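PDB 4NAX: glutathione S-transferase, N-terminal domain protein from Pseudomonas putida, which probably acts as a glutathione transferase of the GST superfamily and has one glutathione disulfide bound per subunit. Local coordinates for residues Ile93-Tyr96 with Leu97-Ser101; Ser106-Pro109 with Ala110-Tyr113; Arg112-Thr115 with Leu116-Leu119. One frame throughout, in Å; residues are numbered along the deposited sequence.

Interaction 1: Ile93-Tyr96 with Leu97-Ser101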
loop_
_atom_site.group_PDB
_atom_site.type_symbol
_atom_site.label_atom_id
_atom_site.label_comp_id
_atom_site.label_asym_id
_atom_site.label_seq_id
_atom_site.Cartn_x
_atom_site.Cartn_y
_atom_site.Cartn_z
ATOM N N ILE A 93 -7.986 5.707 2.933
ATOM C CA ILE A 93 -8.922 6.817 2.821
ATOM C C ILE A 93 -9.579 6.847 1.440
ATOM O O ILE A 93 -10.782 7.074 1.354
ATOM C CB ILE A 93 -8.228 8.147 3.161
ATOM C CG1 ILE A 93 -7.751 8.148 4.626
ATOM C CG2 ILE A 93 -9.166 9.314 2.884
ATOM C CD1 ILE A 93 -6.717 9.226 4.929
ATOM N N LEU A 94 -8.810 6.619 0.379
ATOM C CA LEU A 94 -9.406 6.571 -0.943
ATOM C C LEU A 94 -10.478 5.499 -1.039
ATOM O O LEU A 94 -11.562 5.728 -1.583
ATOM C CB LEU A 94 -8.353 6.331 -2.018
ATOM C CG LEU A 94 -7.394 7.480 -2.313
ATOM C CD1 LEU A 94 -6.352 7.050 -3.344
ATOM C CD2 LEU A 94 -8.132 8.716 -2.831
ATOM N N GLN A 95 -10.180 4.305 -0.543
ATOM C CA GLN A 95 -11.150 3.231 -0.610
ATOM C C GLN A 95 -12.382 3.564 0.242
ATOM O O GLN A 95 -13.517 3.364 -0.194
ATOM C CB GLN A 95 -10.511 1.907 -0.193
ATOM C CG GLN A 95 -11.471 0.748 -0.284
ATOM C CD GLN A 95 -10.815 -0.613 -0.126
ATOM O OE1 GLN A 95 -9.610 -0.752 0.047
ATOM N NE2 GLN A 95 -11.624 -1.634 -0.214
ATOM N N TYR A 96 -12.162 4.063 1.452
ATOM C CA TYR A 96 -13.257 4.500 2.315
ATOM C C TYR A 96 -14.180 5.517 1.603
ATOM O O TYR A 96 -15.404 5.362 1.572
ATOM C CB TYR A 96 -12.716 5.122 3.605
ATOM C CG TYR A 96 -13.799 5.781 4.431
ATOM C CD1 TYR A 96 -14.795 5.027 5.031
ATOM C CD2 TYR A 96 -13.864 7.162 4.584
ATOM C CE1 TYR A 96 -15.817 5.620 5.751
ATOM C CE2 TYR A 96 -14.872 7.757 5.319
ATOM C CZ TYR A 96 -15.853 6.982 5.904
ATOM O OH TYR A 96 -16.860 7.536 6.664
ATOM N N LEU A 97 -13.577 6.547 1.014
ATOM C CA LEU A 97 -14.363 7.581 0.360
ATOM C C LEU A 97 -15.081 7.083 -0.876
ATOM O O LEU A 97 -16.202 7.514 -1.147
ATOM C CB LEU A 97 -13.493 8.790 0.012
ATOM C CG LEU A 97 -12.968 9.572 1.205
ATOM C CD1 LEU A 97 -12.006 10.655 0.729
ATOM C CD2 LEU A 97 -14.081 10.199 2.032
ATOM N N ALA A 98 -14.457 6.184 -1.628
ATOM C CA ALA A 98 -15.106 5.599 -2.790
ATOM C C ALA A 98 -16.328 4.780 -2.377
ATOM O O ALA A 98 -17.375 4.834 -3.033
ATOM C CB ALA A 98 -14.138 4.729 -3.553
ATOM N N GLU A 99 -16.177 4.012 -1.306
ATOM C CA GLU A 99 -17.260 3.149 -0.832
ATOM C C GLU A 99 -18.384 3.955 -0.167
ATOM O O GLU A 99 -19.567 3.646 -0.325
ATOM C CB GLU A 99 -16.692 2.074 0.111
ATOM C CG GLU A 99 -15.839 1.092 -0.700
ATOM C CD GLU A 99 -15.074 0.063 0.096
ATOM O OE1 GLU A 99 -15.005 0.137 1.340
ATOM O OE2 GLU A 99 -14.498 -0.842 -0.558
ATOM N N LYS A 100 -18.010 5.019 0.535
ATOM C CA LYS A 100 -18.964 5.915 1.161
ATOM C C LYS A 100 -19.823 6.614 0.118
ATOM O O LYS A 100 -21.037 6.726 0.270
ATOM C CB LYS A 100 -18.217 6.963 1.987
ATOM C CG LYS A 100 -19.088 8.014 2.656
ATOM C CD LYS A 100 -18.207 9.085 3.310
ATOM C CE LYS A 100 -18.990 10.264 3.835
ATOM N NZ LYS A 100 -19.590 9.993 5.154
ATOM N N SER A 101 -19.175 7.087 -0.933
ATOM C CA SER A 101 -19.830 7.904 -1.964
ATOM C C SER A 101 -20.438 7.103 -3.112
ATOM O O SER A 101 -21.253 7.617 -3.884
ATOM C CB SER A 101 -18.819 8.883 -2.550
ATOM O OG SER A 101 -17.798 8.227 -3.289
#
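Tyr96 and Leu97, neighbours in helix 90-101, touch through their outer carbons: CD2 of Leu97 lies 4.0 Å from CD2 of the Tyr96 ring. The tyrosine leaves the helix with CG anti to its backbone N (chi1 171°), which carries the ring forward over the next turn. There the phenol end meets the aliphatic part of Lys100, whose CD is 3.9 Å from Tyr96 OH. Both polar ends reach Asp76, Tyr96 by a hydrogen bond and Lys100 by a salt bridge. The other branch of Leu97, CD1, lies alongside Ile93, 3.8 Å from its CG2, and Leu97 packs further on Met37 and Leu38 of helix 31-41. One turn apart, the extended Gln95 sends NE2 to Glu99 OE2 (3.0 Å) in a nearly straight bond, 170° at the hydrogen. The acceptor lies in the amide plane of Gln95, yet the amide comes from above the carboxylate, the two planes standing 80° apart. Glu99 is also held by Arg112 of its own chain and by Arg112 and Tyr113 of the second subunit, and Gln95 OE1 bonds to Gln95 NE2 of that subunit. The Tyr96 ring meets Tyr113 of the second subunit edge-to-face. Hydrophobic residues toward helix 31-41 and a polar row toward the partner subunit suit the last helix of the thioredoxin-like domain at a glutathione transferase dimer interface.

Interaction 2: Ser106-Pro109 with Ala110-Tyr113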
loop_
_atom_site.group_PDB
_atom_site.type_symbol
_atom_site.label_atom_id
_atom_site.label_comp_id
_atom_site.label_asym_id
_atom_site.label_seq_id
_atom_site.Cartn_x
_atom_site.Cartn_y
_atom_site.Cartn_z
ATOM N N SER A 106 -15.517 0.791 -9.016
ATOM C CA SER A 106 -16.610 0.105 -9.689
ATOM C C SER A 106 -17.391 -0.784 -8.761
ATOM O O SER A 106 -16.821 -1.444 -7.905
ATOM C CB SER A 106 -16.059 -0.770 -10.805
ATOM O OG SER A 106 -17.104 -1.370 -11.555
ATOM N N GLN A 107 -18.699 -0.831 -9.004
ATOM C CA GLN A 107 -19.592 -1.776 -8.347
ATOM C C GLN A 107 -19.536 -3.160 -9.004
ATOM O O GLN A 107 -20.013 -4.137 -8.421
ATOM C CB GLN A 107 -21.056 -1.306 -8.359
ATOM C CG GLN A 107 -21.301 0.184 -8.120
ATOM C CD GLN A 107 -21.518 0.543 -6.664
ATOM O OE1 GLN A 107 -22.126 -0.217 -5.909
ATOM N NE2 GLN A 107 -21.022 1.715 -6.261
ATOM N N ASP A 108 -18.996 -3.244 -10.218
ATOM C CA ASP A 108 -18.758 -4.533 -10.839
ATOM C C ASP A 108 -17.637 -5.229 -10.060
ATOM O O ASP A 108 -16.549 -4.667 -9.949
ATOM C CB ASP A 108 -18.332 -4.388 -12.300
ATOM C CG ASP A 108 -17.911 -5.717 -12.886
ATOM O OD1 ASP A 108 -18.785 -6.578 -13.078
ATOM O OD2 ASP A 108 -16.706 -5.927 -13.101
ATOM N N PRO A 109 -17.894 -6.439 -9.542
ATOM C CA PRO A 109 -16.890 -7.013 -8.652
ATOM C C PRO A 109 -15.512 -7.206 -9.276
ATOM O O PRO A 109 -14.506 -6.873 -8.651
ATOM C CB PRO A 109 -17.518 -8.343 -8.223
ATOM C CG PRO A 109 -18.975 -8.099 -8.298
ATOM C CD PRO A 109 -19.171 -7.176 -9.472
ATOM N N ALA A 110 -15.451 -7.732 -10.490
ATOM C CA ALA A 110 -14.139 -7.942 -11.106
ATOM C C ALA A 110 -13.401 -6.623 -11.243
ATOM O O ALA A 110 -12.208 -6.558 -10.942
ATOM C CB ALA A 110 -14.239 -8.661 -12.446
ATOM N N GLN A 111 -14.095 -5.566 -11.670
ATOM C CA GLN A 111 -13.469 -4.249 -11.768
ATOM C C GLN A 111 -13.086 -3.649 -10.421
ATOM O O GLN A 111 -12.049 -2.984 -10.307
ATOM C CB GLN A 111 -14.347 -3.283 -12.545
ATOM C CG GLN A 111 -14.270 -3.511 -14.052
ATOM C CD GLN A 111 -12.935 -3.058 -14.604
ATOM O OE1 GLN A 111 -12.612 -1.876 -14.525
ATOM N NE2 GLN A 111 -12.144 -3.984 -15.122
ATOM N N ARG A 112 -13.902 -3.906 -9.406
ATOM C CA ARG A 112 -13.534 -3.535 -8.045
ATOM C C ARG A 112 -12.149 -4.100 -7.715
ATOM O O ARG A 112 -11.257 -3.383 -7.255
ATOM C CB ARG A 112 -14.570 -4.042 -7.041
ATOM C CG ARG A 112 -14.146 -3.963 -5.582
ATOM C CD ARG A 112 -15.197 -4.613 -4.660
ATOM N NE ARG A 112 -14.759 -4.616 -3.275
ATOM C CZ ARG A 112 -14.714 -3.523 -2.510
ATOM N NH1 ARG A 112 -15.147 -2.354 -2.971
ATOM N NH2 ARG A 112 -14.224 -3.582 -1.279
ATOM N N TYR A 113 -11.972 -5.398 -7.938
ATOM C CA TYR A 113 -10.718 -6.044 -7.551
ATOM C C TYR A 113 -9.547 -5.599 -8.422
ATOM O O TYR A 113 -8.450 -5.392 -7.925
ATOM C CB TYR A 113 -10.874 -7.576 -7.487
ATOM C CG TYR A 113 -11.925 -7.958 -6.460
ATOM C CD1 TYR A 113 -11.781 -7.580 -5.141
ATOM C CD2 TYR A 113 -13.072 -8.653 -6.820
ATOM C CE1 TYR A 113 -12.752 -7.852 -4.199
ATOM C CE2 TYR A 113 -14.064 -8.921 -5.890
ATOM C CZ TYR A 113 -13.903 -8.518 -4.585
ATOM O OH TYR A 113 -14.919 -8.766 -3.683
HETATM O O HOH W 1 -16.871 -1.648 -5.216
HETATM O O HOH W 2 -17.738 -8.976 -12.037
#
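Asp108 uses its two carboxylate oxygens differently on the first turn of helix 109-137: OD2 takes the backbone N of Gln111 directly (3.0 Å), while OD1 reaches the N of Ala110 through a water. This is an N-cap. The direct bond arrives on the anti side of OD2 and 30° out of the carboxylate plane, and the bridging water gives a proton to OD1 and accepts from Ala110 N at 3.0 Å. A chi1 of 173° sets the carboxylate of Asp108 beside its own carbonyl carbon, turned back over the amides that begin the helix. An ST turn precedes the cap: Ser106 OG accepts from Asp108 N at 3.0 Å, and the same hydroxyl rests 3.5 Å from CB of Gln111. The helix then settles into ordinary bonds, Arg112 N to Asp108 O and Tyr113 N to Pro109 O. Pro109 suits the first turn, where a backbone nitrogen has no helical acceptor to serve; its O sits tightly against the Tyr113 ring, 2.9 Å from CD2. Pro109 packs on Pro80 and Ala110 on Leu85 of the second subunit, whose Glu99 binds Arg112 and Tyr113, so the cap stands at the edge of the dimer interface. Arg112 extends from CG to NE, and in the plane of its guanidinium a second water, 2.9 Å from Arg112 NH1, donates to the O of Ser106 at 2.7 Å.

Interaction 3: Arg112-Thr115 with Leu116-Leu119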
loop_
_atom_site.group_PDB
_atom_site.type_symbol
_atom_site.label_atom_id
_atom_site.label_comp_id
_atom_site.label_asym_id
_atom_site.label_seq_id
_atom_site.Cartn_x
_atom_site.Cartn_y
_atom_site.Cartn_z
ATOM N N ARG A 112 -13.902 -3.906 -9.406
ATOM C CA ARG A 112 -13.534 -3.535 -8.045
ATOM C C ARG A 112 -12.149 -4.100 -7.715
ATOM O O ARG A 112 -11.257 -3.383 -7.255
ATOM C CB ARG A 112 -14.570 -4.042 -7.041
ATOM C CG ARG A 112 -14.146 -3.963 -5.582
ATOM C CD ARG A 112 -15.197 -4.613 -4.660
ATOM N NE ARG A 112 -14.759 -4.616 -3.275
ATOM C CZ ARG A 112 -14.714 -3.523 -2.510
ATOM N NH1 ARG A 112 -15.147 -2.354 -2.971
ATOM N NH2 ARG A 112 -14.224 -3.582 -1.279
ATOM N N TYR A 113 -11.972 -5.398 -7.938
ATOM C CA TYR A 113 -10.718 -6.044 -7.551
ATOM C C TYR A 113 -9.547 -5.599 -8.422
ATOM O O TYR A 113 -8.450 -5.392 -7.925
ATOM C CB TYR A 113 -10.874 -7.576 -7.487
ATOM C CG TYR A 113 -11.925 -7.958 -6.460
ATOM C CD1 TYR A 113 -11.781 -7.580 -5.141
ATOM C CD2 TYR A 113 -13.072 -8.653 -6.820
ATOM C CE1 TYR A 113 -12.752 -7.852 -4.199
ATOM C CE2 TYR A 113 -14.064 -8.921 -5.890
ATOM C CZ TYR A 113 -13.903 -8.518 -4.585
ATOM O OH TYR A 113 -14.919 -8.766 -3.683
ATOM N N GLN A 114 -9.765 -5.392 -9.714
ATOM C CA GLN A 114 -8.687 -4.868 -10.564
ATOM C C GLN A 114 -8.267 -3.476 -10.097
ATOM O O GLN A 114 -7.075 -3.135 -10.114
ATOM C CB GLN A 114 -9.088 -4.791 -12.036
ATOM C CG GLN A 114 -9.486 -6.115 -12.666
ATOM C CD GLN A 114 -8.418 -7.188 -12.520
ATOM O OE1 GLN A 114 -7.253 -6.963 -12.849
ATOM N NE2 GLN A 114 -8.808 -8.338 -12.015
ATOM N N THR A 115 -9.235 -2.671 -9.659
ATOM C CA THR A 115 -8.932 -1.329 -9.175
ATOM C C THR A 115 -8.102 -1.389 -7.889
ATOM O O THR A 115 -7.092 -0.672 -7.724
ATOM C CB THR A 115 -10.213 -0.520 -8.956
ATOM O OG1 THR A 115 -10.948 -0.460 -10.188
ATOM C CG2 THR A 115 -9.881 0.877 -8.529
ATOM N N LEU A 116 -8.511 -2.258 -6.968
ATOM C CA LEU A 116 -7.787 -2.424 -5.716
ATOM C C LEU A 116 -6.369 -2.950 -5.950
ATOM O O LEU A 116 -5.441 -2.565 -5.268
ATOM C CB LEU A 116 -8.560 -3.308 -4.739
ATOM C CG LEU A 116 -9.897 -2.771 -4.265
ATOM C CD1 LEU A 116 -10.610 -3.770 -3.363
ATOM C CD2 LEU A 116 -9.758 -1.448 -3.531
ATOM N N GLN A 117 -6.213 -3.839 -6.921
ATOM C CA GLN A 117 -4.908 -4.304 -7.344
ATOM C C GLN A 117 -4.003 -3.135 -7.732
ATOM O O GLN A 117 -2.873 -3.019 -7.255
ATOM C CB GLN A 117 -5.069 -5.260 -8.519
ATOM C CG GLN A 117 -3.811 -5.605 -9.279
ATOM C CD GLN A 117 -4.198 -6.410 -10.499
ATOM O OE1 GLN A 117 -4.329 -7.627 -10.446
ATOM N NE2 GLN A 117 -4.504 -5.711 -11.574
ATOM N N TRP A 118 -4.486 -2.262 -8.613
ATOM C CA TRP A 118 -3.654 -1.152 -9.031
ATOM C C TRP A 118 -3.405 -0.126 -7.921
ATOM O O TRP A 118 -2.328 0.470 -7.863
ATOM C CB TRP A 118 -4.208 -0.520 -10.301
ATOM C CG TRP A 118 -4.018 -1.412 -11.504
ATOM C CD1 TRP A 118 -5.004 -2.027 -12.241
ATOM C CD2 TRP A 118 -2.775 -1.822 -12.091
ATOM N NE1 TRP A 118 -4.441 -2.776 -13.247
ATOM C CE2 TRP A 118 -3.075 -2.667 -13.175
ATOM C CE3 TRP A 118 -1.440 -1.559 -11.807
ATOM C CZ2 TRP A 118 -2.069 -3.213 -13.993
ATOM C CZ3 TRP A 118 -0.460 -2.090 -12.609
ATOM C CH2 TRP A 118 -0.780 -2.915 -13.688
ATOM N N LEU A 119 -4.374 0.033 -7.026
ATOM C CA LEU A 119 -4.172 0.840 -5.829
ATOM C C LEU A 119 -3.041 0.292 -4.951
ATOM O O LEU A 119 -2.196 1.039 -4.465
ATOM C CB LEU A 119 -5.482 0.951 -5.045
ATOM C CG LEU A 119 -5.413 1.747 -3.747
ATOM C CD1 LEU A 119 -5.026 3.197 -3.991
ATOM C CD2 LEU A 119 -6.744 1.640 -2.996
HETATM O O HOH W 3 -5.124 -8.800 -12.824
HETATM O O HOH W 4 -6.181 -4.582 -14.687
#
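Gln114 and Gln117 run side by side from helix 109-137 and point the same way, but their terminal amides stand almost at right angles, 85° between planes. Gln117 NE2 gives Gln114 OE1 only a weak hydrogen bond, 3.3 Å long and strongly bent, with 128° at the hydrogen. Gln114 gets there by bending at its second torsion, its CG lying opposite the carbonyl carbon, while Gln117 swings CG away from its own N (chi1 167°) and stays extended. A water lies 2.8 Å from each of the two oxygens, Gln114 OE1 and Gln117 OE1. A second water joins Gln114 to Trp118: it accepts from Trp118 NE1 at 2.9 Å, in the plane of the indole at its edge, and donates to Gln114 OE1 at a longer 3.2 Å. Gln117 NE2, meanwhile, sits 3.4 Å above one face of that indole, toward its rim. Arg112 and Leu116, one turn apart, cross: the methyl CD1 of Leu116 lies 4.0 Å above the guanidinium plane, again off centre, and 4.4 Å from CD1 of Tyr113. Glu99 of the second subunit holds the polar ends of Arg112 and Tyr113. Thr115 and Leu119 pack on Ile180 of helix 180-193. Gln114 NE2 bonds to Pro86 O, and Gln117 OE1, besides its water, to Phe88 N, both on strand 85-88 of the second subunit. With Gln114 OE1 taking a weak amide bond and two waters, the glutamine pair is probably fixed more by water and the partner strand than by its own bent bond.

Interaction 1 comes first along the chain, on helix 90-101; interactions 2 and 3 follow on helix 109-137, the first helix of the all-helical part, and share Arg112 and Tyr113. Their centres lie about 8 Å apart, whereas interaction 1 is about 14 Å from interaction 2 and 13 Å from interaction 3. Arg112 NH2 ties the two helices together by its salt bridge to Glu99 OE2 (2.8 Å), and Leu94 CD1 meets Leu119 CD1 at 4.1 Å. All three contacts touch the second subunit. The two consecutive helices therefore join the thioredoxin-like domain to the helical domain within a chain and contribute to the dimer interface between chains.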